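Long-range contacts in transcription termination factor NusA (Planctomyces limnophilus, PDB 4MTN), which probably takes part in both termination and antitermination of transcription, binding the RNA polymerase core enzyme and the nascent RNA: residues D177-L182 with E238-E243; S199-A204 with S303-W308; R207-V212 with G296-L301; D220-C225 with I245-W250; M262-V267 with L288-G293. One frame throughout, in Å; residues are numbered along the deposited sequence.

Contact 1 (D177-L182 with E238-E243); sequences DFVRRL and EELGGE
Leu240 sends its two methyl groups against Phe178, Val179 and Leu182 of helix 176-186, and these apolar meetings carry the contact. Its CD2 lies 3.7 Å from Phe178 CE2 and equally 3.7 Å from Leu182 CD1, so one methyl serves two partners a helical turn apart. The other branch, CD1, meets Val179 CG2 at 3.6 Å. An anti chi2 of 179° explains the division of labour: it extends CD1 straight on from CA to the valine and leaves CD2 as the side branch. Leu240 lies alongside Phe178 and Leu182, each pair of chains pointing in opposite senses, but stands across Val179. Within the helix, Leu182 CD1 sits 3.8 Å above the plane of the Phe178 ring, over its centre, so a neighbour in the same helix covers that face of the ring.

The backbone that presents Leu240 is a Schellman motif closing helix 231-239 of the KH domain. Gly241 takes a positive phi of 88° and its N bonds to Glu238 O at 3.2 Å. A side chain at that glycine would press on the preceding carbonyl.

Charged groups border the apolar patch. The Glu239 side chain lies across Leu182 but is poorly ordered, and its pair with Arg154 is long and weak. Glu243 is directed to Arg202, with which it forms a salt bridge. Phe178 and Leu182 also touch Ile112, on a strand of the S1 domain.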
# COMPACT_ATOMS: atom_id res chain seq x y z
N ASP A 177 2.15 -1.14 7.07
CA ASP A 177 1.18 -1.53 8.08
C ASP A 177 1.66 -2.70 8.94
O ASP A 177 1.24 -2.83 10.08
CB ASP A 177 -0.16 -1.89 7.43
CG ASP A 177 -0.92 -0.67 6.94
OD1 ASP A 177 -0.55 0.45 7.33
OD2 ASP A 177 -1.89 -0.85 6.17
N PHE A 178 2.54 -3.53 8.38
CA PHE A 178 3.08 -4.66 9.14
C PHE A 178 3.90 -4.17 10.33
O PHE A 178 3.79 -4.71 11.43
CB PHE A 178 3.94 -5.55 8.24
CG PHE A 178 4.30 -6.87 8.87
CD1 PHE A 178 3.45 -7.47 9.79
CD2 PHE A 178 5.48 -7.51 8.55
CE1 PHE A 178 3.78 -8.68 10.37
CE2 PHE A 178 5.82 -8.72 9.13
CZ PHE A 178 4.97 -9.31 10.04
N VAL A 179 4.72 -3.15 10.09
CA VAL A 179 5.52 -2.56 11.15
C VAL A 179 4.63 -1.89 12.19
O VAL A 179 4.85 -2.02 13.40
CB VAL A 179 6.52 -1.53 10.59
CG1 VAL A 179 7.27 -0.83 11.72
CG2 VAL A 179 7.49 -2.20 9.64
N ARG A 180 3.62 -1.17 11.70
CA ARG A 180 2.69 -0.46 12.56
C ARG A 180 1.98 -1.41 13.53
O ARG A 180 1.82 -1.10 14.71
CB ARG A 180 1.66 0.30 11.72
CG ARG A 180 0.68 1.13 12.52
CD ARG A 180 -0.35 1.80 11.62
NE ARG A 180 0.22 2.89 10.84
CZ ARG A 180 0.17 4.17 11.20
NH1 ARG A 180 -0.42 4.52 12.33
NH2 ARG A 180 0.71 5.10 10.42
N ARG A 181 1.56 -2.56 13.02
CA ARG A 181 0.90 -3.56 13.84
C ARG A 181 1.84 -4.15 14.88
O ARG A 181 1.49 -4.26 16.06
CB ARG A 181 0.33 -4.69 12.97
CG ARG A 181 -0.75 -4.28 11.98
CD ARG A 181 -2.06 -3.94 12.68
NE ARG A 181 -2.15 -2.52 13.03
CZ ARG A 181 -2.56 -1.57 12.20
NH1 ARG A 181 -2.92 -1.88 10.96
NH2 ARG A 181 -2.61 -0.31 12.61
N LEU A 182 3.04 -4.52 14.44
CA LEU A 182 4.03 -5.14 15.32
C LEU A 182 4.43 -4.21 16.46
O LEU A 182 4.67 -4.65 17.58
CB LEU A 182 5.26 -5.56 14.52
CG LEU A 182 5.08 -6.75 13.59
CD1 LEU A 182 6.31 -6.95 12.73
CD2 LEU A 182 4.77 -8.01 14.39
N GLU A 238 13.87 -7.53 14.71
CA GLU A 238 14.36 -8.89 14.52
C GLU A 238 13.30 -9.77 13.89
O GLU A 238 13.61 -10.74 13.20
CB GLU A 238 14.82 -9.48 15.86
CG GLU A 238 16.02 -8.77 16.47
CD GLU A 238 17.21 -8.72 15.54
OE1 GLU A 238 17.43 -9.70 14.79
OE2 GLU A 238 17.92 -7.70 15.54
N GLU A 239 12.04 -9.43 14.13
CA GLU A 239 10.92 -10.14 13.50
C GLU A 239 10.87 -9.81 12.02
O GLU A 239 10.30 -10.57 11.22
CB GLU A 239 9.60 -9.78 14.18
CG GLU A 239 9.47 -10.31 15.61
CD GLU A 239 8.31 -9.68 16.36
OE1 GLU A 239 7.71 -8.72 15.83
OE2 GLU A 239 8.00 -10.15 17.47
N LEU A 240 11.45 -8.68 11.65
CA LEU A 240 11.50 -8.24 10.26
C LEU A 240 12.81 -8.65 9.59
O LEU A 240 13.06 -8.31 8.43
CB LEU A 240 11.32 -6.72 10.18
CG LEU A 240 10.01 -6.19 10.75
CD1 LEU A 240 9.95 -4.68 10.65
CD2 LEU A 240 8.82 -6.83 10.05
N GLY A 241 13.64 -9.39 10.32
CA GLY A 241 14.89 -9.90 9.77
C GLY A 241 16.07 -8.96 9.90
O GLY A 241 17.00 -9.01 9.09
N GLY A 242 16.05 -8.11 10.92
CA GLY A 242 17.15 -7.19 11.16
C GLY A 242 16.93 -5.82 10.56
O GLY A 242 17.87 -5.05 10.37
N GLU A 243 15.67 -5.51 10.26
CA GLU A 243 15.31 -4.20 9.72
C GLU A 243 15.52 -3.10 10.76
O GLU A 243 15.08 -3.23 11.90
CB GLU A 243 13.86 -4.22 9.23
CG GLU A 243 13.35 -2.89 8.70
CD GLU A 243 12.00 -3.02 8.02
OE1 GLU A 243 11.57 -4.16 7.76
OE2 GLU A 243 11.36 -1.98 7.76

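Contact 2 (S199-A204 with S303-W308); sequences SLAREA and SKLVGW
In the three-stranded KH sheet, strand 195-203 receives the last turn of helix 297-306, with Ser199 and Ala201 lying against Lys304 and Leu305. The helix follows a GXXG loop, consistent with a second KH domain packed on the first. The one hydrogen bond runs from Ser199 OG to Leu305 O at 2.7 Å. It arrives in the carbonyl plane on a lone pair, at a C=O...donor angle of 120°. Ser199 reaches it because OG is swung opposite its own N (chi1 -178°), toward the helix end. Leu305 CD1 packs beside the same hydroxyl and lies 3.7 Å from Leu200 N.

Farther along the strand, Ala201 CB touches Lys304 CB at 3.6 Å and Leu305 CB at 4.1 Å. So small a side chain lets the backbones come near, with Ala201 CA and Leu305 CA 5.2 Å apart. The lysine chain bends at chi4 (73°), and its NZ remains 5.1 Å from Glu203 OE2, which has its salt bridge with Arg300. An alanine at Ser199 removes the hydroxyl, and the Leu305 carbonyl would probably be left without this partner, the helix end held less firmly to the strand.

Helix 297-306 ends one residue beyond Leu305, so the strand hydroxyl probably stands in for the N-H that a further turn would have supplied, while the contacts of the Ala201 methyl allow the close spacing and Lys304 makes no close ion pair with Glu203.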
# COMPACT_ATOMS: atom_id res chain seq x y z
N SER A 199 3.01 8.84 11.50
CA SER A 199 3.52 8.64 10.15
C SER A 199 4.55 7.53 10.08
O SER A 199 5.29 7.30 11.04
CB SER A 199 4.11 9.95 9.61
OG SER A 199 4.57 9.79 8.28
N LEU A 200 4.61 6.85 8.94
CA LEU A 200 5.51 5.72 8.77
C LEU A 200 6.11 5.68 7.37
O LEU A 200 5.41 5.88 6.38
CB LEU A 200 4.79 4.41 9.07
CG LEU A 200 5.60 3.33 9.78
CD1 LEU A 200 5.72 3.67 11.24
CD2 LEU A 200 4.97 1.98 9.60
N ALA A 201 7.41 5.41 7.30
CA ALA A 201 8.11 5.29 6.02
C ALA A 201 9.02 4.07 6.05
O ALA A 201 9.91 3.97 6.89
CB ALA A 201 8.91 6.54 5.74
N ARG A 202 8.80 3.14 5.12
CA ARG A 202 9.50 1.86 5.19
C ARG A 202 10.18 1.43 3.89
O ARG A 202 9.63 1.55 2.80
CB ARG A 202 8.52 0.76 5.61
CG ARG A 202 9.17 -0.61 5.75
CD ARG A 202 8.18 -1.69 6.13
NE ARG A 202 8.86 -2.90 6.55
CZ ARG A 202 8.28 -4.09 6.70
NH1 ARG A 202 6.98 -4.22 6.46
NH2 ARG A 202 8.99 -5.13 7.09
N GLU A 203 11.41 0.93 4.04
CA GLU A 203 12.03 0.10 3.01
C GLU A 203 12.21 -1.30 3.60
O GLU A 203 13.05 -1.51 4.47
CB GLU A 203 13.37 0.68 2.56
CG GLU A 203 13.24 1.94 1.72
CD GLU A 203 14.54 2.34 1.06
OE1 GLU A 203 15.50 1.54 1.10
OE2 GLU A 203 14.61 3.45 0.51
N ALA A 204 11.41 -2.24 3.12
CA ALA A 204 11.26 -3.55 3.76
C ALA A 204 12.57 -4.32 3.87
O ALA A 204 13.27 -4.52 2.88
CB ALA A 204 10.23 -4.37 3.01
N SER A 303 11.40 11.80 3.20
CA SER A 303 10.42 12.39 2.29
C SER A 303 9.05 11.74 2.45
O SER A 303 8.04 12.43 2.54
CB SER A 303 10.89 12.27 0.84
OG SER A 303 12.09 13.00 0.63
N LYS A 304 9.03 10.41 2.49
CA LYS A 304 7.79 9.67 2.72
C LYS A 304 7.17 10.02 4.06
O LYS A 304 5.95 10.20 4.16
CB LYS A 304 8.05 8.16 2.67
CG LYS A 304 8.18 7.56 1.28
CD LYS A 304 7.80 6.09 1.30
CE LYS A 304 8.31 5.35 0.08
NZ LYS A 304 9.78 5.13 0.14
N LEU A 305 8.01 10.13 5.09
CA LEU A 305 7.55 10.40 6.44
C LEU A 305 6.91 11.78 6.55
O LEU A 305 5.84 11.94 7.15
CB LEU A 305 8.71 10.29 7.43
CG LEU A 305 8.35 10.22 8.91
CD1 LEU A 305 7.66 8.90 9.23
CD2 LEU A 305 9.58 10.41 9.77
N VAL A 306 7.56 12.78 5.97
CA VAL A 306 7.08 14.15 6.01
C VAL A 306 5.91 14.35 5.04
O VAL A 306 4.91 14.98 5.38
CB VAL A 306 8.20 15.15 5.68
CG1 VAL A 306 7.64 16.55 5.46
CG2 VAL A 306 9.24 15.16 6.79
N GLY A 307 6.04 13.79 3.84
CA GLY A 307 5.02 13.93 2.82
C GLY A 307 5.38 14.99 1.80
O GLY A 307 4.55 15.40 0.99
N TRP A 308 6.63 15.45 1.85
CA TRP A 308 7.14 16.42 0.90
C TRP A 308 8.36 15.87 0.18
O TRP A 308 8.81 14.76 0.48
CB TRP A 308 7.49 17.74 1.60
CG TRP A 308 6.29 18.54 2.04
CD1 TRP A 308 5.31 18.14 2.90
CD2 TRP A 308 5.97 19.88 1.66
NE1 TRP A 308 4.39 19.15 3.07
CE2 TRP A 308 4.78 20.23 2.32
CE3 TRP A 308 6.58 20.82 0.82
CZ2 TRP A 308 4.18 21.47 2.17
CZ3 TRP A 308 5.98 22.06 0.67
CH2 TRP A 308 4.79 22.37 1.34

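Contact 3 (R207-V212 with G296-L301); sequences RTKVAV and GQNVRL
Arg207 and Gln297 form the firmer of two polar links between strand 207-214 and helix 297-306. Arg207 NE donates to Gln297 OE1 over 2.9 Å with an N-H...O angle of 147°, a bent bond. The oxygen lies at the guanidinium edge, almost in its plane, whereas the donor stands well above the amide plane and off the lone pairs, consistent with the two flat groups being turned 76° apart. The arginine's NH1 goes on to a salt bridge with Glu246, and Gln297 NE2 makes a weak bond to Glu203. These second partners probably restrain the rotation of both groups.

The second polar link is weak: Lys209 NZ reaches Asn298 OD1 at 3.2 Å. The lysine is extended until a final turn at chi4 (-62°) swings its ammonium aside. Its strongest partner is Glu246, and the carbonyls of Ala261 and Gln263 add weak bonds. Asn298 is itself steadied through ND2 by Ala291 O.

The helix begins directly after Gly296, its N-cap residue and the closing glycine of a GXXG loop, the signature of a KH domain. The strand is the central one of the three-stranded KH sheet, so one KH unit probably packs here on the sheet of another.

Apolar contact comes from Leu301, which packs against the aliphatic parts of both basic residues. Its CD1 meets Arg207 CG at 3.7 Å, standing across that side chain. Its CB touches Lys209 CD, also at 3.7 Å.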
# COMPACT_ATOMS: atom_id res chain seq x y z
N ARG A 207 15.20 -0.45 6.46
CA ARG A 207 15.02 0.66 7.39
C ARG A 207 13.60 1.21 7.43
O ARG A 207 12.93 1.30 6.39
CB ARG A 207 16.00 1.79 7.05
CG ARG A 207 16.11 2.87 8.11
CD ARG A 207 17.27 3.80 7.82
NE ARG A 207 18.54 3.09 7.77
CZ ARG A 207 19.30 2.83 8.84
NH1 ARG A 207 18.91 3.22 10.04
NH2 ARG A 207 20.44 2.17 8.70
N THR A 208 13.15 1.59 8.62
CA THR A 208 11.83 2.19 8.80
C THR A 208 11.88 3.39 9.74
O THR A 208 12.36 3.28 10.87
CB THR A 208 10.82 1.17 9.36
OG1 THR A 208 10.73 0.04 8.48
CG2 THR A 208 9.44 1.80 9.50
N LYS A 209 11.39 4.54 9.27
CA LYS A 209 11.29 5.73 10.11
C LYS A 209 9.89 5.86 10.70
O LYS A 209 8.89 5.83 9.98
CB LYS A 209 11.64 6.99 9.31
CG LYS A 209 13.13 7.15 9.02
CD LYS A 209 13.39 8.45 8.27
CE LYS A 209 14.88 8.65 8.00
NZ LYS A 209 15.67 8.75 9.26
N VAL A 210 9.82 6.01 12.03
CA VAL A 210 8.54 6.09 12.73
C VAL A 210 8.37 7.43 13.45
O VAL A 210 9.18 7.79 14.31
CB VAL A 210 8.39 4.96 13.77
CG1 VAL A 210 6.99 4.96 14.36
CG2 VAL A 210 8.72 3.62 13.14
N ALA A 211 7.31 8.15 13.11
CA ALA A 211 7.01 9.42 13.77
C ALA A 211 5.85 9.23 14.75
O ALA A 211 4.75 8.85 14.35
CB ALA A 211 6.68 10.49 12.75
N VAL A 212 6.10 9.52 16.02
CA VAL A 212 5.11 9.30 17.07
C VAL A 212 4.77 10.59 17.82
O VAL A 212 5.53 11.56 17.79
CB VAL A 212 5.59 8.24 18.08
CG1 VAL A 212 5.78 6.90 17.39
CG2 VAL A 212 6.87 8.69 18.75
N GLY A 296 20.97 6.78 -0.74
CA GLY A 296 20.03 7.87 -0.69
C GLY A 296 18.82 7.50 0.15
O GLY A 296 17.78 8.16 0.10
N GLN A 297 18.97 6.44 0.94
CA GLN A 297 17.90 5.89 1.75
C GLN A 297 17.33 6.88 2.76
O GLN A 297 16.11 6.97 2.94
CB GLN A 297 18.39 4.64 2.49
CG GLN A 297 17.30 3.86 3.20
CD GLN A 297 17.86 2.75 4.07
OE1 GLN A 297 18.76 2.96 4.88
NE2 GLN A 297 17.33 1.54 3.89
N ASN A 298 18.21 7.63 3.42
CA ASN A 298 17.82 8.56 4.48
C ASN A 298 16.79 9.59 4.03
O ASN A 298 15.67 9.62 4.55
CB ASN A 298 19.05 9.27 5.04
CG ASN A 298 18.74 10.03 6.32
OD1 ASN A 298 18.04 9.53 7.20
ND2 ASN A 298 19.27 11.25 6.42
N VAL A 299 17.17 10.45 3.09
CA VAL A 299 16.29 11.49 2.57
C VAL A 299 15.02 10.89 1.98
O VAL A 299 13.92 11.42 2.18
CB VAL A 299 16.99 12.34 1.49
CG1 VAL A 299 16.02 13.31 0.85
CG2 VAL A 299 18.16 13.09 2.09
N ARG A 300 15.18 9.78 1.26
CA ARG A 300 14.07 9.08 0.63
C ARG A 300 12.99 8.71 1.66
O ARG A 300 11.81 8.93 1.43
CB ARG A 300 14.58 7.82 -0.07
CG ARG A 300 13.60 7.19 -1.06
CD ARG A 300 14.16 5.88 -1.58
NE ARG A 300 15.60 5.97 -1.82
CZ ARG A 300 16.40 4.92 -1.92
NH1 ARG A 300 15.92 3.69 -1.80
NH2 ARG A 300 17.70 5.09 -2.15
N LEU A 301 13.43 8.15 2.78
CA LEU A 301 12.51 7.79 3.86
C LEU A 301 11.97 9.03 4.56
O LEU A 301 10.80 9.07 4.95
CB LEU A 301 13.21 6.88 4.88
CG LEU A 301 13.52 5.46 4.40
CD1 LEU A 301 14.28 4.69 5.47
CD2 LEU A 301 12.24 4.73 4.02

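Contact 4 (D220-C225 with I245-W250); sequences DPVGAC and IEVVRW
Asp220 OD1 is gripped from two directions, by Arg249 NH2 in a salt bridge of 2.8 Å and by Val222 N in a weak bond of 3.4 Å. The other carboxylate oxygen, OD2, weakly accepts Gly223 N at 3.0 Å. Asp220 is thus the N-cap of helix 221-226, a helix of the KH domain that runs into a GXXG loop. The carboxylate and guanidinium planes are only 17° apart. Arg249 bends at chi3 (-63°), which brings its head back over the start of the helix.

Pro221 lies over one face of that guanidinium, its CD 3.4 Å from Arg249 NH1, and the two side chains cross at about a right angle. An alanine in place of Pro221 lacks CG and CD, so the guanidinium would probably lose this cover and be freer to turn.

Beyond this polar end the helix rests on strand 244-249 through valines, the two axes running roughly antiparallel, at 151°. Val222 CG2 lies 3.9 Å from Arg249 CB and packs on the strand backbone, while its CG1 faces Val247 CG1 at 4.3 Å. Cys225 CB meets that same valine CG1 at 4.2 Å, and Val212 of the adjacent strand adds to the patch.

One aspartate thus both caps the helix and pairs with the strand's arginine. The helix N terminus and the guanidinium would both favour its negative charge, probably keeping it ionised.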
# COMPACT_ATOMS: atom_id res chain seq x y z
N ASP A 220 7.18 12.60 26.78
CA ASP A 220 8.04 12.41 25.62
C ASP A 220 7.67 11.13 24.90
O ASP A 220 7.90 10.03 25.40
CB ASP A 220 9.51 12.39 26.05
CG ASP A 220 10.45 11.97 24.93
OD1 ASP A 220 10.18 12.32 23.76
OD2 ASP A 220 11.45 11.29 25.23
N PRO A 221 7.08 11.26 23.69
CA PRO A 221 6.55 10.12 22.95
C PRO A 221 7.63 9.15 22.47
O PRO A 221 7.41 7.94 22.47
CB PRO A 221 5.84 10.78 21.76
CG PRO A 221 6.54 12.08 21.58
CD PRO A 221 6.93 12.53 22.96
N VAL A 222 8.78 9.68 22.08
CA VAL A 222 9.88 8.84 21.63
C VAL A 222 10.43 8.01 22.78
O VAL A 222 10.58 6.80 22.67
CB VAL A 222 11.02 9.67 21.01
CG1 VAL A 222 12.16 8.76 20.57
CG2 VAL A 222 10.51 10.49 19.84
N GLY A 223 10.71 8.69 23.90
CA GLY A 223 11.24 8.04 25.08
C GLY A 223 10.34 6.95 25.62
O GLY A 223 10.81 5.98 26.22
N ALA A 224 9.03 7.11 25.41
CA ALA A 224 8.06 6.11 25.84
C ALA A 224 8.19 4.84 25.00
O ALA A 224 8.04 3.73 25.50
CB ALA A 224 6.65 6.67 25.75
N CYS A 225 8.46 5.02 23.71
CA CYS A 225 8.65 3.89 22.80
C CYS A 225 9.98 3.20 23.06
O CYS A 225 10.08 1.97 23.00
CB CYS A 225 8.57 4.34 21.34
SG CYS A 225 6.95 4.99 20.85
N ILE A 245 14.98 0.26 12.75
CA ILE A 245 13.81 1.06 13.09
C ILE A 245 14.18 2.33 13.84
O ILE A 245 14.73 2.29 14.94
CB ILE A 245 12.81 0.25 13.94
CG1 ILE A 245 12.36 -1.00 13.18
CG2 ILE A 245 11.62 1.11 14.32
CD1 ILE A 245 11.38 -1.86 13.94
N GLU A 246 13.89 3.48 13.23
CA GLU A 246 14.14 4.77 13.85
C GLU A 246 12.83 5.42 14.30
O GLU A 246 11.95 5.69 13.49
CB GLU A 246 14.86 5.71 12.88
CG GLU A 246 16.11 5.13 12.24
CD GLU A 246 16.69 6.03 11.18
OE1 GLU A 246 16.20 7.18 11.04
OE2 GLU A 246 17.63 5.60 10.47
N VAL A 247 12.71 5.66 15.60
CA VAL A 247 11.53 6.33 16.13
C VAL A 247 11.84 7.80 16.42
O VAL A 247 12.72 8.10 17.23
CB VAL A 247 11.02 5.65 17.42
CG1 VAL A 247 9.80 6.38 17.94
CG2 VAL A 247 10.71 4.19 17.15
N VAL A 248 11.12 8.69 15.76
CA VAL A 248 11.31 10.12 15.97
C VAL A 248 10.02 10.79 16.44
O VAL A 248 8.97 10.15 16.53
CB VAL A 248 11.80 10.82 14.69
CG1 VAL A 248 13.18 10.29 14.30
CG2 VAL A 248 10.81 10.62 13.56
N ARG A 249 10.10 12.08 16.73
CA ARG A 249 8.96 12.81 17.26
C ARG A 249 8.17 13.50 16.15
O ARG A 249 8.74 14.20 15.32
CB ARG A 249 9.42 13.85 18.29
CG ARG A 249 8.29 14.51 19.07
CD ARG A 249 8.78 15.71 19.85
NE ARG A 249 9.77 15.35 20.87
CZ ARG A 249 9.51 15.30 22.17
NH1 ARG A 249 8.30 15.59 22.63
NH2 ARG A 249 10.47 14.96 23.02
N TRP A 250 6.86 13.28 16.15
CA TRP A 250 5.98 13.94 15.19
C TRP A 250 5.69 15.38 15.60
O TRP A 250 5.55 15.68 16.79
CB TRP A 250 4.67 13.17 15.03
CG TRP A 250 3.63 13.92 14.26
CD1 TRP A 250 2.64 14.71 14.78
CD2 TRP A 250 3.48 13.98 12.84
NE1 TRP A 250 1.88 15.25 13.76
CE2 TRP A 250 2.38 14.81 12.56
CE3 TRP A 250 4.17 13.40 11.77
CZ2 TRP A 250 1.95 15.08 11.26
CZ3 TRP A 250 3.75 13.67 10.48
CH2 TRP A 250 2.65 14.50 10.24

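Contact 5 (M262-V267 with L288-G293); sequences MQPSEV and LSLAIG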
# COMPACT_ATOMS: atom_id res chain seq x y z
N MSE A 262 15.27 13.98 9.42
CA MSE A 262 16.56 14.01 8.75
C MSE A 262 17.68 13.46 9.63
O MSE A 262 18.84 13.42 9.22
CB MSE A 262 16.90 15.43 8.30
CG MSE A 262 16.12 15.90 7.09
SE MSE A 262 16.42 14.79 5.52
CE MSE A 262 18.35 15.04 5.34
N GLN A 263 17.33 13.05 10.85
CA GLN A 263 18.29 12.44 11.76
C GLN A 263 18.88 11.18 11.14
O GLN A 263 18.22 10.52 10.34
CB GLN A 263 17.62 12.12 13.10
CG GLN A 263 17.25 13.34 13.93
CD GLN A 263 18.47 14.07 14.47
OE1 GLN A 263 19.54 13.48 14.65
NE2 GLN A 263 18.32 15.37 14.72
N PRO A 264 20.13 10.83 11.51
CA PRO A 264 21.04 11.44 12.48
C PRO A 264 21.61 12.80 12.07
O PRO A 264 22.12 13.53 12.93
CB PRO A 264 22.17 10.42 12.61
CG PRO A 264 21.64 9.15 12.01
CD PRO A 264 20.70 9.60 10.94
N SER A 265 21.54 13.13 10.78
CA SER A 265 22.16 14.36 10.28
C SER A 265 21.55 15.62 10.90
O SER A 265 20.37 15.64 11.25
CB SER A 265 22.03 14.43 8.76
OG SER A 265 20.68 14.59 8.36
N GLU A 266 22.36 16.66 11.03
CA GLU A 266 21.91 17.93 11.57
C GLU A 266 21.56 18.90 10.45
O GLU A 266 22.23 18.95 9.42
CB GLU A 266 22.98 18.54 12.49
CG GLU A 266 23.31 17.68 13.70
CD GLU A 266 24.34 18.34 14.61
OE1 GLU A 266 24.87 19.40 14.24
OE2 GLU A 266 24.60 17.78 15.70
N VAL A 267 20.50 19.69 10.66
CA VAL A 267 19.99 20.58 9.63
C VAL A 267 20.13 22.05 10.02
O VAL A 267 19.76 22.44 11.13
CB VAL A 267 18.51 20.28 9.32
CG1 VAL A 267 17.93 21.32 8.38
CG2 VAL A 267 18.37 18.88 8.73
N LEU A 288 26.67 16.26 4.81
CA LEU A 288 26.01 16.06 3.52
C LEU A 288 25.83 14.58 3.18
O LEU A 288 24.76 14.17 2.72
CB LEU A 288 26.80 16.75 2.41
CG LEU A 288 26.25 16.63 0.99
CD1 LEU A 288 24.87 17.25 0.88
CD2 LEU A 288 27.21 17.25 -0.02
N SER A 289 26.87 13.79 3.40
CA SER A 289 26.83 12.36 3.09
C SER A 289 25.87 11.61 4.00
O SER A 289 25.17 10.70 3.57
CB SER A 289 28.23 11.75 3.19
OG SER A 289 28.20 10.35 2.97
N LEU A 290 25.85 11.99 5.27
CA LEU A 290 25.00 11.34 6.25
C LEU A 290 23.53 11.69 6.00
O LEU A 290 22.64 10.86 6.22
CB LEU A 290 25.42 11.74 7.67
CG LEU A 290 25.10 10.78 8.82
CD1 LEU A 290 26.07 11.00 9.97
CD2 LEU A 290 23.67 10.95 9.30
N ALA A 291 23.29 12.91 5.55
CA ALA A 291 21.94 13.38 5.26
C ALA A 291 21.31 12.56 4.15
O ALA A 291 20.16 12.13 4.27
CB ALA A 291 21.96 14.86 4.89
N ILE A 292 22.06 12.34 3.08
CA ILE A 292 21.57 11.59 1.92
C ILE A 292 21.34 10.12 2.25
O ILE A 292 20.26 9.58 2.00
CB ILE A 292 22.56 11.68 0.74
CG1 ILE A 292 22.74 13.14 0.31
CG2 ILE A 292 22.08 10.83 -0.42
CD1 ILE A 292 21.46 13.82 -0.10
N GLY A 293 22.35 9.48 2.82
CA GLY A 293 22.29 8.05 3.10
C GLY A 293 23.15 7.28 2.12
O GLY A 293 23.71 7.86 1.20
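Pro264 offers one face of its pyrrolidine ring to Leu290, whose CD2 stands over the CB-CG-CD side of the ring. The distances agree: Leu290 CD2 is 3.7 Å from both Pro264 CB and Pro264 CD. The proline follows a cis peptide bond, and the two side chains are roughly perpendicular. The same methyl also reaches the next peptide group, 3.4 Å from Ser265 N, so a single leucine branch covers the proline and the start of its neighbour.

Ser265 turns toward the helix and packs on Ala291, its CB 3.7 Å from Ala291 CA. With chi1 at 68° the hydroxyl occupies the crowded position between backbone N and carbonyl carbon. OG consequently lies 3.7 Å from Ala291 CB.

Met262, present as selenomethionine, completes the contact. Bends at chi2 (-60°) and chi3 curl its chain until CE touches Ala291 CB at 3.6 Å. CE is also 3.6 Å from Ala291 O. No hydrogen bond joins the two segments: the contact across them is van der Waals packing.

Helix 285-292 gives way at Gly293, the first glycine of a GXXG loop of KH type. The other segment joins helix 254-261 to strand 269-273, and Met262 also packs on Ile310 and Val312 of strand 309-313 and on Val299 and Ala302 of helix 297-306.

Overall arrangement
Contacts 2, 3 and 4 share one three-stranded KH sheet. Contacts 2 and 3 set helix 297-306 on strands 195-203 and 207-214, their centres about 6 Å apart, while contact 4 places a short helix on strand 244-249. Contact 1 approaches from helix 176-186, and a salt bridge from Glu243 to Arg202 ties it to contact 2. Contact 5 is linked to contact 3 through Ala291 and Asn298, but lies about 14 Å, nearest atoms, from contact 1. Contacts 1 and 5 are mostly buried and apolar; contact 3 is buried yet polar, with Glu246 joining it to contact 4. Contacts 2 and 4, only partly buried, each add one polar link to apolar packing.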